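Local coordinates for tyrosine-protein phosphatase YwqE (Bacillus subtilis, PDB 3QY7) that removes phosphate from phosphotyrosine in the proteins YwqD, YwqF and Ssb, using a metal centre held in a PHP-like TIM-barrel fold, at residues R82-V87 against R94-L99. Sequence-based numbering, arbitrary orientation.
Sequences RIYGEV and RQLLSL
V87 and L96 mark the closest backbone approach, 7.8 Å between their CA atoms, where the loop entering helix 87-92 faces the loop leaving it; no hydrogen bond crosses, and the L96 side chain bridges the gap. On the entering side a type I turn from Y84 to V87 places E86 at the N-cap. On the leaving side R94, with positive phi, is the C-prime residue of a Schellman motif that ends the helix. L96 approaches Y84 from the opposite direction and V87 at about a right angle. Y84 OH rests against the L96 isopropyl group, nearly equidistant from CD1 (3.5 Å), CD2 (3.6 Å) and CG (3.7 Å). Relative to the ring, CD1 sits obliquely, 4.3 Å from Y84 CZ. The same methyl meets V87 O at 3.8 Å. With CG1 anti to the backbone N (chi1 163°), V87 brings that methyl beside its carbonyl carbon and within 4.1 Å of L96 CD1; CG2, left beside the N, lies 3.7 Å above the Y84 ring plane, displaced toward the rim. The H43 ring meets the Y84 ring with planes about 5° apart, and V87 also touches I105 of strand 104-108. The bond from Y84 OH to D90 OD2 gives the hydroxyl a polar partner while L96 packs against it. Van der Waals contact thus links the two ends of the helix in a beta-alpha-beta crossover of the PHP-like TIM barrel.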
# COMPACT_ATOMS: atom_id res chain seq x y z
N ARG A 82 7.85 -3.77 -7.34
CA ARG A 82 7.34 -4.41 -8.54
C ARG A 82 7.85 -5.84 -8.56
O ARG A 82 9.07 -6.06 -8.48
CB ARG A 82 7.80 -3.65 -9.78
CG ARG A 82 7.44 -4.34 -11.10
CD ARG A 82 5.93 -4.21 -11.40
NE ARG A 82 5.52 -2.81 -11.54
CZ ARG A 82 5.66 -2.09 -12.65
NH1 ARG A 82 6.20 -2.64 -13.74
NH2 ARG A 82 5.25 -0.83 -12.67
N ILE A 83 6.93 -6.79 -8.68
CA ILE A 83 7.26 -8.21 -8.60
C ILE A 83 8.37 -8.57 -9.58
O ILE A 83 8.42 -8.05 -10.69
CB ILE A 83 5.99 -9.09 -8.81
CG1 ILE A 83 6.22 -10.54 -8.38
CG2 ILE A 83 5.44 -8.94 -10.23
CD1 ILE A 83 4.94 -11.37 -8.27
N TYR A 84 9.27 -9.43 -9.13
CA TYR A 84 10.28 -10.04 -10.01
C TYR A 84 10.68 -11.37 -9.39
O TYR A 84 10.32 -11.66 -8.25
CB TYR A 84 11.48 -9.11 -10.28
CG TYR A 84 12.33 -8.75 -9.08
CD1 TYR A 84 11.93 -7.74 -8.21
CD2 TYR A 84 13.54 -9.39 -8.84
CE1 TYR A 84 12.72 -7.39 -7.12
CE2 TYR A 84 14.33 -9.05 -7.75
CZ TYR A 84 13.91 -8.05 -6.89
OH TYR A 84 14.69 -7.70 -5.81
N GLY A 85 11.38 -12.20 -10.16
CA GLY A 85 11.60 -13.59 -9.77
C GLY A 85 12.40 -13.80 -8.49
O GLY A 85 12.19 -14.78 -7.79
N GLU A 86 13.29 -12.86 -8.20
CA GLU A 86 14.28 -13.02 -7.13
C GLU A 86 13.93 -12.26 -5.85
O GLU A 86 14.81 -11.98 -5.03
CB GLU A 86 15.67 -12.60 -7.62
CG GLU A 86 16.24 -13.42 -8.80
CD GLU A 86 15.59 -13.08 -10.14
OE1 GLU A 86 15.15 -11.93 -10.34
OE2 GLU A 86 15.53 -13.98 -11.01
N VAL A 87 12.65 -11.92 -5.67
CA VAL A 87 12.20 -11.20 -4.47
C VAL A 87 12.58 -11.93 -3.17
O VAL A 87 13.09 -11.31 -2.23
CB VAL A 87 10.68 -10.90 -4.50
CG1 VAL A 87 10.16 -10.54 -3.10
CG2 VAL A 87 10.38 -9.79 -5.49
N ARG A 94 18.68 -8.77 2.42
CA ARG A 94 18.33 -7.43 2.90
C ARG A 94 18.58 -6.34 1.84
O ARG A 94 18.98 -5.22 2.16
CB ARG A 94 19.00 -7.14 4.25
CG ARG A 94 18.50 -8.07 5.36
CD ARG A 94 19.08 -7.75 6.73
NE ARG A 94 20.51 -8.00 6.78
CZ ARG A 94 21.43 -7.06 7.00
NH1 ARG A 94 21.08 -5.79 7.20
NH2 ARG A 94 22.72 -7.38 7.02
N GLN A 95 18.33 -6.70 0.58
CA GLN A 95 18.46 -5.77 -0.53
C GLN A 95 17.09 -5.22 -0.92
O GLN A 95 16.98 -4.43 -1.85
CB GLN A 95 19.16 -6.44 -1.72
CG GLN A 95 20.70 -6.55 -1.55
CD GLN A 95 21.30 -7.74 -2.29
OE1 GLN A 95 20.80 -8.17 -3.34
NE2 GLN A 95 22.39 -8.28 -1.75
N LEU A 96 16.07 -5.65 -0.18
CA LEU A 96 14.72 -5.09 -0.27
C LEU A 96 14.24 -4.80 1.13
O LEU A 96 14.70 -5.41 2.10
CB LEU A 96 13.75 -6.05 -0.95
CG LEU A 96 13.95 -6.42 -2.42
CD1 LEU A 96 13.01 -7.56 -2.76
CD2 LEU A 96 13.72 -5.22 -3.32
N LEU A 97 13.29 -3.87 1.24
CA LEU A 97 12.66 -3.53 2.51
C LEU A 97 11.24 -4.07 2.55
O LEU A 97 10.50 -3.97 1.57
CB LEU A 97 12.59 -2.01 2.69
CG LEU A 97 13.86 -1.21 2.97
CD1 LEU A 97 13.56 0.26 2.97
CD2 LEU A 97 14.46 -1.61 4.33
N SER A 98 10.87 -4.67 3.68
CA SER A 98 9.47 -4.92 3.96
C SER A 98 8.91 -3.66 4.61
O SER A 98 9.65 -2.70 4.87
CB SER A 98 9.29 -6.15 4.84
OG SER A 98 10.00 -5.99 6.05
N LEU A 99 7.59 -3.64 4.82
CA LEU A 99 6.93 -2.45 5.35
C LEU A 99 7.31 -2.28 6.81
O LEU A 99 7.01 -3.13 7.63
CB LEU A 99 5.40 -2.56 5.17
CG LEU A 99 4.90 -2.67 3.71
CD1 LEU A 99 3.43 -2.96 3.69
CD2 LEU A 99 5.21 -1.36 2.93